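Local coordinates for ribosome-inactivating protein (Lychnis chalcedonica, PDB 2G5X), which is a plant protein of the ribosome-inactivating family, whose fold joins a mixed beta sheet to a largely helical region, at residues A[130-136]-A[188-194]; A[195-199]-A[220-225]. One frame throughout, in Å; residues are numbered along the deposited sequence.

Contact 1: A[130-136]-A[188-194]; sequences REKLSLG and SSFEAGA
L135 and F190 form a single antiparallel beta bridge, a hydrogen-bonded pair that ties the loop before helix 137-145 to the run leading into helix 193-201, in the helical part of the ribosome-inactivating fold. L135 N donates to F190 O at 2.8 Å, and F190 N donates back to L135 O at 3.0 Å. F190 starts out away from the loop, but chi1 of 74° sets CG between the backbone N and the carbonyl carbon, bringing one ring face to L135 CB, which lies 4.0 Å from F190 CE1. V181 and R184 of helix 175-184 also touch this side chain.

E191 runs along the opposing backbone. Its CB sits 3.5 Å from E131 O, and its CG and CD lie 3.5 and 3.6 Å from K132 O. Beyond CG the chain is extended, carrying OE2 alongside K132 CB and the carboxylate out to two waters. One water donates to both OE2 and E131 O; another donates to OE1 and is also hydrogen-bonded to S134 OG. A third water donates to R130 O and L133 O and accepts from A192 N. G193 N donates to E131 O at 3.1 Å, in the carbonyl plane and on a lone pair.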
ATOM      1  N   ARG A 130     -10.775  -9.718  -0.264  1.00 12.11           N
ATOM      2  CA  ARG A 130      -9.360  -9.614   0.088  1.00 13.58           C
ATOM      3  C   ARG A 130      -8.774 -11.018   0.104  1.00 14.11           C
ATOM      4  O   ARG A 130      -7.638 -11.237  -0.311  1.00 14.50           O
ATOM      5  CB  ARG A 130      -9.185  -9.016   1.490  1.00 14.38           C
ATOM      6  CG  ARG A 130      -9.537  -7.549   1.634  1.00 16.04           C
ATOM      7  CD  ARG A 130      -9.690  -7.163   3.108  1.00 15.75           C
ATOM      8  NE  ARG A 130      -8.440  -7.224   3.867  1.00 14.47           N
ATOM      9  CZ  ARG A 130      -8.366  -7.105   5.191  1.00 14.12           C
ATOM     10  NH1 ARG A 130      -9.471  -6.924   5.904  1.00 15.36           N
ATOM     11  NH2 ARG A 130      -7.192  -7.164   5.807  1.00 12.49           N
ATOM     12  N   GLU A 131      -9.567 -11.964   0.598  1.00 14.05           N
ATOM     13  CA  GLU A 131      -9.137 -13.351   0.708  1.00 13.69           C
ATOM     14  C   GLU A 131      -8.818 -14.064  -0.602  1.00 13.41           C
ATOM     15  O   GLU A 131      -7.854 -14.829  -0.661  1.00 12.16           O
ATOM     16  CB  GLU A 131     -10.173 -14.169   1.485  1.00 15.01           C
ATOM     17  CG  GLU A 131     -10.216 -13.865   2.975  1.00 16.02           C
ATOM     18  CD  GLU A 131     -11.217 -12.781   3.332  1.00 17.78           C
ATOM     19  OE1 GLU A 131     -11.536 -11.945   2.460  1.00 17.09           O
ATOM     20  OE2 GLU A 131     -11.675 -12.765   4.495  1.00 18.85           O
ATOM     21  N   LYS A 132      -9.602 -13.826  -1.651  1.00 12.26           N
ATOM     22  CA  LYS A 132      -9.332 -14.522  -2.902  1.00 13.31           C
ATOM     23  C   LYS A 132      -8.793 -13.697  -4.063  1.00 12.61           C
ATOM     24  O   LYS A 132      -8.634 -14.212  -5.167  1.00 11.13           O
ATOM     25  CB  LYS A 132     -10.565 -15.320  -3.347  1.00 16.07           C
ATOM     26  CG  LYS A 132     -11.784 -14.525  -3.754  1.00 19.59           C
ATOM     27  CD  LYS A 132     -12.959 -15.488  -3.917  1.00 21.25           C
ATOM     28  CE  LYS A 132     -14.143 -14.853  -4.618  1.00 16.33           C
ATOM     29  NZ  LYS A 132     -13.821 -14.481  -6.020  1.00 20.35           N
ATOM     30  N   LEU A 133      -8.501 -12.425  -3.816  1.00  9.85           N
ATOM     31  CA  LEU A 133      -7.941 -11.568  -4.857  1.00 10.67           C
ATOM     32  C   LEU A 133      -6.576 -12.126  -5.275  1.00  9.11           C
ATOM     33  O   LEU A 133      -5.732 -12.418  -4.423  1.00  9.89           O
ATOM     34  CB  LEU A 133      -7.771 -10.142  -4.326  1.00 10.28           C
ATOM     35  CG  LEU A 133      -6.980  -9.155  -5.190  1.00 10.23           C
ATOM     36  CD1 LEU A 133      -7.677  -8.935  -6.521  1.00 11.34           C
ATOM     37  CD2 LEU A 133      -6.837  -7.843  -4.437  1.00  9.97           C
ATOM     38  N   SER A 134      -6.365 -12.283  -6.580  1.00  8.48           N
ATOM     39  CA  SER A 134      -5.095 -12.799  -7.087  1.00  9.10           C
ATOM     40  C   SER A 134      -3.984 -11.764  -6.889  1.00  8.36           C
ATOM     41  O   SER A 134      -4.068 -10.650  -7.405  1.00  8.14           O
ATOM     42  CB  SER A 134      -5.229 -13.146  -8.572  0.50  9.28           C
ATOM     43  OG  SER A 134      -5.843 -14.405  -8.754  0.50  9.16           O
ATOM     44  N   LEU A 135      -2.947 -12.149  -6.147  1.00  8.44           N
ATOM     45  CA  LEU A 135      -1.815 -11.271  -5.851  1.00  7.53           C
ATOM     46  C   LEU A 135      -0.535 -11.747  -6.537  1.00  7.35           C
ATOM     47  O   LEU A 135      -0.392 -12.927  -6.848  1.00  7.56           O
ATOM     48  CB  LEU A 135      -1.573 -11.231  -4.341  1.00  7.27           C
ATOM     49  CG  LEU A 135      -2.780 -10.981  -3.433  1.00  6.05           C
ATOM     50  CD1 LEU A 135      -2.348 -11.100  -1.978  1.00  8.63           C
ATOM     51  CD2 LEU A 135      -3.379  -9.613  -3.719  1.00  7.56           C
ATOM     52  N   GLY A 136       0.396 -10.822  -6.756  1.00  6.58           N
ATOM     53  CA  GLY A 136       1.659 -11.172  -7.386  1.00  5.61           C
ATOM     54  C   GLY A 136       2.099 -10.167  -8.434  1.00  6.67           C
ATOM     55  O   GLY A 136       1.332  -9.287  -8.820  1.00  6.41           O
ATOM     56  N   SER A 188       4.660 -16.172  -9.759  1.00  9.68           N
ATOM     57  CA  SER A 188       3.313 -16.722  -9.841  1.00  9.20           C
ATOM     58  C   SER A 188       2.324 -15.808  -9.139  1.00  9.02           C
ATOM     59  O   SER A 188       2.654 -14.680  -8.774  1.00  8.54           O
ATOM     60  CB  SER A 188       3.279 -18.099  -9.175  0.50 11.14           C
ATOM     61  OG  SER A 188       2.133 -18.834  -9.565  0.50 12.31           O
ATOM     62  N   SER A 189       1.104 -16.305  -8.963  1.00  9.17           N
ATOM     63  CA  SER A 189       0.064 -15.554  -8.274  1.00  8.98           C
ATOM     64  C   SER A 189      -0.453 -16.413  -7.128  1.00  8.56           C
ATOM     65  O   SER A 189      -0.353 -17.640  -7.169  1.00  9.37           O
ATOM     66  CB  SER A 189      -1.084 -15.229  -9.229  0.50  9.08           C
ATOM     67  OG  SER A 189      -1.766 -16.406  -9.612  0.50  8.98           O
ATOM     68  N   PHE A 190      -0.991 -15.770  -6.097  1.00  8.86           N
ATOM     69  CA  PHE A 190      -1.535 -16.497  -4.957  1.00  7.79           C
ATOM     70  C   PHE A 190      -2.624 -15.674  -4.279  1.00  8.16           C
ATOM     71  O   PHE A 190      -2.749 -14.472  -4.521  1.00  7.53           O
ATOM     72  CB  PHE A 190      -0.433 -16.844  -3.940  1.00  8.21           C
ATOM     73  CG  PHE A 190       0.059 -15.667  -3.134  1.00  9.02           C
ATOM     74  CD1 PHE A 190       0.904 -14.715  -3.699  1.00 10.44           C
ATOM     75  CD2 PHE A 190      -0.330 -15.512  -1.806  1.00 10.37           C
ATOM     76  CE1 PHE A 190       1.354 -13.627  -2.950  1.00 10.25           C
ATOM     77  CE2 PHE A 190       0.112 -14.429  -1.048  1.00 11.26           C
ATOM     78  CZ  PHE A 190       0.957 -13.483  -1.622  1.00 11.38           C
ATOM     79  N   GLU A 191      -3.412 -16.341  -3.440  1.00  9.50           N
ATOM     80  CA  GLU A 191      -4.497 -15.705  -2.698  1.00  9.86           C
ATOM     81  C   GLU A 191      -4.116 -15.660  -1.215  1.00 10.76           C
ATOM     82  O   GLU A 191      -3.598 -16.637  -0.674  1.00 12.13           O
ATOM     83  CB  GLU A 191      -5.791 -16.506  -2.894  1.00 10.75           C
ATOM     84  CG  GLU A 191      -6.233 -16.600  -4.351  1.00 15.12           C
ATOM     85  CD  GLU A 191      -7.431 -17.510  -4.556  1.00 16.77           C
ATOM     86  OE1 GLU A 191      -7.928 -17.580  -5.699  1.00 17.94           O
ATOM     87  OE2 GLU A 191      -7.873 -18.158  -3.583  1.00 19.28           O
ATOM     88  N   ALA A 192      -4.371 -14.528  -0.563  1.00 10.56           N
ATOM     89  CA  ALA A 192      -4.023 -14.360   0.849  1.00 10.81           C
ATOM     90  C   ALA A 192      -4.689 -15.363   1.793  1.00 10.51           C
ATOM     91  O   ALA A 192      -4.028 -15.942   2.653  1.00 10.83           O
ATOM     92  CB  ALA A 192      -4.345 -12.933   1.300  1.00 11.16           C
ATOM     93  N   GLY A 193      -5.993 -15.559   1.643  1.00 10.85           N
ATOM     94  CA  GLY A 193      -6.689 -16.495   2.512  1.00 10.98           C
ATOM     95  C   GLY A 193      -7.218 -15.861   3.786  1.00 11.77           C
ATOM     96  O   GLY A 193      -6.854 -14.733   4.134  1.00 12.02           O
ATOM     97  N   ALA A 194      -8.061 -16.604   4.499  1.00 10.05           N
ATOM     98  CA  ALA A 194      -8.685 -16.125   5.727  1.00 11.55           C
ATOM     99  C   ALA A 194      -7.765 -15.860   6.920  1.00  9.93           C
ATOM    100  O   ALA A 194      -7.958 -14.874   7.631  1.00  8.78           O
ATOM    101  CB  ALA A 194      -9.798 -17.087   6.143  1.00  9.95           C
TER
HETATM  102  O   HOH W   1      -5.575 -12.130  -1.712  1.00  8.62           O
HETATM  103  O   HOH W   2      -8.150 -17.997  -0.739  1.00 30.04           O
HETATM  104  O   HOH W   3      -6.598 -16.563  -7.817  1.00 27.02           O

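Contact 2: A[195-199]-A[220-225]; sequences RITLL and QFTEEE
R195 and E225 meet because each sends an extended side chain toward the other: R195 places CG anti to its backbone N (chi1 -169°) and runs straight to NE, while E225 sets CG beside its own N (chi1 -83°) and stays extended to the carboxylate. The result is a side-on, two-pronged salt bridge joining helix 193-201 to a helical turn that opens with an ST motif at T222. R195 NE donates to E225 OE1 at 2.7 Å, close to the guanidinium plane, and R195 NH2 donates to E225 OE2 at 2.9 Å, with OE2 further out of that plane. Both oxygens use their syn lone pairs, and the two flat groups are nearly coplanar, their planes 28° apart.

The carboxylate is also oriented from within its own segment. T222 N donates to E225 OE2 from the anti side, somewhat out of the carboxylate plane, so this oxygen accepts two bonds. Together with the arginine, this bond holds the carboxylate's rotation and should favour its charged form. E225 N donates to T222 OG1 at 3.0 Å, holding the turn. R195 NH2 adds a weak bond to Q220 O, which also receives a hydrogen from a water that accepts a weak bond from R195 NH1.

F221 points toward the helix, and its CD2 covers one face of the R195 guanidinium. L199 CD1 lies over one face of the ring in a CH-pi contact, 4.1 Å from the centroid. L198 approaches instead at the ring edge, its CG 3.9 Å from F221 CZ. F174 packs against L199 and M226 against F221, extending the apolar cluster. The same L199 CD1 also reaches the backbone of the turn, 3.5 Å from E225 O.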
ATOM      1  N   ARG A 195      -6.774 -16.721   7.155  1.00  8.98           N
ATOM      2  CA  ARG A 195      -5.897 -16.515   8.305  1.00  9.17           C
ATOM      3  C   ARG A 195      -5.046 -15.255   8.163  1.00 10.01           C
ATOM      4  O   ARG A 195      -4.905 -14.487   9.120  1.00  8.69           O
ATOM      5  CB  ARG A 195      -4.999 -17.738   8.543  1.00  9.96           C
ATOM      6  CG  ARG A 195      -4.268 -17.673   9.882  1.00 11.39           C
ATOM      7  CD  ARG A 195      -3.456 -18.924  10.195  1.00 12.92           C
ATOM      8  NE  ARG A 195      -2.680 -18.740  11.420  1.00 12.00           N
ATOM      9  CZ  ARG A 195      -3.181 -18.803  12.652  1.00 14.79           C
ATOM     10  NH1 ARG A 195      -4.470 -19.059  12.845  1.00 13.42           N
ATOM     11  NH2 ARG A 195      -2.392 -18.582  13.697  1.00 13.62           N
ATOM     12  N   ILE A 196      -4.479 -15.039   6.977  1.00  9.04           N
ATOM     13  CA  ILE A 196      -3.666 -13.850   6.741  1.00  9.67           C
ATOM     14  C   ILE A 196      -4.533 -12.598   6.828  1.00  9.54           C
ATOM     15  O   ILE A 196      -4.078 -11.553   7.287  1.00  9.85           O
ATOM     16  CB  ILE A 196      -2.967 -13.897   5.356  1.00  9.98           C
ATOM     17  CG1 ILE A 196      -1.781 -14.862   5.416  1.00 10.83           C
ATOM     18  CG2 ILE A 196      -2.500 -12.496   4.950  1.00 10.67           C
ATOM     19  CD1 ILE A 196      -1.072 -15.064   4.092  1.00 12.72           C
ATOM     20  N   THR A 197      -5.783 -12.705   6.389  1.00  9.39           N
ATOM     21  CA  THR A 197      -6.695 -11.570   6.445  1.00 10.35           C
ATOM     22  C   THR A 197      -6.957 -11.190   7.909  1.00 10.03           C
ATOM     23  O   THR A 197      -7.004 -10.008   8.252  1.00 10.52           O
ATOM     24  CB  THR A 197      -8.029 -11.892   5.726  1.00 11.64           C
ATOM     25  OG1 THR A 197      -7.772 -12.143   4.335  1.00 12.36           O
ATOM     26  CG2 THR A 197      -9.001 -10.726   5.846  1.00 11.98           C
ATOM     27  N   LEU A 198      -7.113 -12.191   8.772  1.00  9.66           N
ATOM     28  CA  LEU A 198      -7.353 -11.939  10.194  1.00  9.28           C
ATOM     29  C   LEU A 198      -6.082 -11.392  10.847  1.00  8.17           C
ATOM     30  O   LEU A 198      -6.140 -10.540  11.737  1.00  7.74           O
ATOM     31  CB  LEU A 198      -7.789 -13.227  10.898  1.00 12.32           C
ATOM     32  CG  LEU A 198      -8.185 -13.097  12.373  1.00 13.91           C
ATOM     33  CD1 LEU A 198      -9.335 -12.106  12.518  1.00 16.35           C
ATOM     34  CD2 LEU A 198      -8.590 -14.464  12.909  1.00 17.09           C
ATOM     35  N   LEU A 199      -4.932 -11.894  10.404  1.00  7.42           N
ATOM     36  CA  LEU A 199      -3.653 -11.428  10.928  1.00  7.44           C
ATOM     37  C   LEU A 199      -3.530  -9.929  10.648  1.00  7.08           C
ATOM     38  O   LEU A 199      -3.181  -9.145  11.535  1.00  7.37           O
ATOM     39  CB  LEU A 199      -2.503 -12.178  10.249  1.00  7.38           C
ATOM     40  CG  LEU A 199      -1.084 -11.679  10.527  1.00  7.38           C
ATOM     41  CD1 LEU A 199      -0.765 -11.765  12.023  1.00  7.38           C
ATOM     42  CD2 LEU A 199      -0.103 -12.517   9.726  1.00  8.64           C
ATOM     43  N   GLN A 220      -2.774 -16.038  19.827  1.00 16.94           N
ATOM     44  CA  GLN A 220      -3.749 -16.280  18.774  1.00 16.08           C
ATOM     45  C   GLN A 220      -2.965 -16.540  17.488  1.00 14.06           C
ATOM     46  O   GLN A 220      -3.379 -17.326  16.638  1.00 13.43           O
ATOM     47  CB  GLN A 220      -4.660 -15.060  18.616  1.00 18.19           C
ATOM     48  CG  GLN A 220      -5.524 -15.072  17.369  1.00 21.16           C
ATOM     49  CD  GLN A 220      -6.513 -13.920  17.345  1.00 22.48           C
ATOM     50  OE1 GLN A 220      -7.572 -14.007  16.719  1.00 24.91           O
ATOM     51  NE2 GLN A 220      -6.179 -12.838  18.038  1.00 24.51           N
ATOM     52  N   PHE A 221      -1.824 -15.870  17.361  1.00 12.77           N
ATOM     53  CA  PHE A 221      -0.959 -16.042  16.203  1.00 11.86           C
ATOM     54  C   PHE A 221       0.416 -16.490  16.682  1.00 11.68           C
ATOM     55  O   PHE A 221       0.758 -16.324  17.854  1.00 10.60           O
ATOM     56  CB  PHE A 221      -0.844 -14.735  15.411  1.00 12.04           C
ATOM     57  CG  PHE A 221      -2.158 -14.237  14.876  1.00 12.57           C
ATOM     58  CD1 PHE A 221      -2.928 -13.337  15.607  1.00 16.95           C
ATOM     59  CD2 PHE A 221      -2.644 -14.694  13.657  1.00 14.99           C
ATOM     60  CE1 PHE A 221      -4.165 -12.903  15.130  1.00 16.08           C
ATOM     61  CE2 PHE A 221      -3.881 -14.266  13.172  1.00 16.19           C
ATOM     62  CZ  PHE A 221      -4.641 -13.369  13.913  1.00 16.05           C
ATOM     63  N   THR A 222       1.199 -17.065  15.779  1.00  9.97           N
ATOM     64  CA  THR A 222       2.534 -17.537  16.128  1.00  9.58           C
ATOM     65  C   THR A 222       3.500 -16.367  16.243  1.00 10.42           C
ATOM     66  O   THR A 222       3.202 -15.254  15.812  1.00  9.03           O
ATOM     67  CB  THR A 222       3.085 -18.503  15.062  1.00  8.86           C
ATOM     68  OG1 THR A 222       3.347 -17.779  13.854  1.00  8.81           O
ATOM     69  CG2 THR A 222       2.088 -19.609  14.776  1.00 10.12           C
ATOM     70  N   GLU A 223       4.666 -16.626  16.826  1.00 11.14           N
ATOM     71  CA  GLU A 223       5.668 -15.583  16.978  1.00 13.16           C
ATOM     72  C   GLU A 223       6.113 -15.065  15.607  1.00 12.46           C
ATOM     73  O   GLU A 223       6.375 -13.874  15.441  1.00 11.76           O
ATOM     74  CB  GLU A 223       6.867 -16.118  17.763  1.00 16.04           C
ATOM     75  CG  GLU A 223       7.944 -15.084  18.028  1.00 21.95           C
ATOM     76  CD  GLU A 223       8.977 -15.562  19.029  1.00 25.54           C
ATOM     77  OE1 GLU A 223       9.984 -14.847  19.227  1.00 29.63           O
ATOM     78  OE2 GLU A 223       8.780 -16.646  19.621  1.00 28.63           O
ATOM     79  N   GLU A 224       6.179 -15.960  14.624  1.00 11.10           N
ATOM     80  CA  GLU A 224       6.587 -15.572  13.274  1.00 11.69           C
ATOM     81  C   GLU A 224       5.520 -14.732  12.574  1.00  9.86           C
ATOM     82  O   GLU A 224       5.834 -13.766  11.878  1.00  9.85           O
ATOM     83  CB  GLU A 224       6.905 -16.814  12.434  1.00 12.46           C
ATOM     84  CG  GLU A 224       8.117 -17.595  12.925  1.00 16.92           C
ATOM     85  CD  GLU A 224       7.818 -18.446  14.146  1.00 18.57           C
ATOM     86  OE1 GLU A 224       8.757 -18.728  14.917  1.00 22.16           O
ATOM     87  OE2 GLU A 224       6.648 -18.846  14.327  1.00 20.25           O
ATOM     88  N   GLU A 225       4.257 -15.101  12.754  1.00 10.53           N
ATOM     89  CA  GLU A 225       3.167 -14.348  12.147  1.00  8.97           C
ATOM     90  C   GLU A 225       3.122 -12.934  12.718  1.00  9.00           C
ATOM     91  O   GLU A 225       2.774 -11.980  12.017  1.00  8.76           O
ATOM     92  CB  GLU A 225       1.828 -15.046  12.402  1.00 11.08           C
ATOM     93  CG  GLU A 225       1.520 -16.165  11.427  1.00 10.71           C
ATOM     94  CD  GLU A 225       0.315 -16.990  11.841  1.00 11.81           C
ATOM     95  OE1 GLU A 225      -0.249 -17.684  10.970  1.00 11.83           O
ATOM     96  OE2 GLU A 225      -0.060 -16.955  13.035  1.00  9.64           O
TER
HETATM   97  O   HOH W   4      -5.565 -18.588  15.965  1.00 25.88           O

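Contacts 1 and 2 follow one another along the chain and share helix 193-201: contact 1 holds its first residues and the run before it, contact 2 its next turn. Their centres lie 16 Å apart, yet their residues touch through T197, with E131 CG 3.3 Å from T197 OG1 and R130 CZ 3.7 Å from T197 CG2. T197 OG1 is hydrogen-bonded to G193 O, within the same helix, and R130 reaches further along it in a salt bridge with E200. The 20 residues between the segments of contact 2 include C214, disulfide-bonded to C32. Contact 1 is centred 15 Å and contact 2 19 Å from the centre of the chain, and both are partly buried.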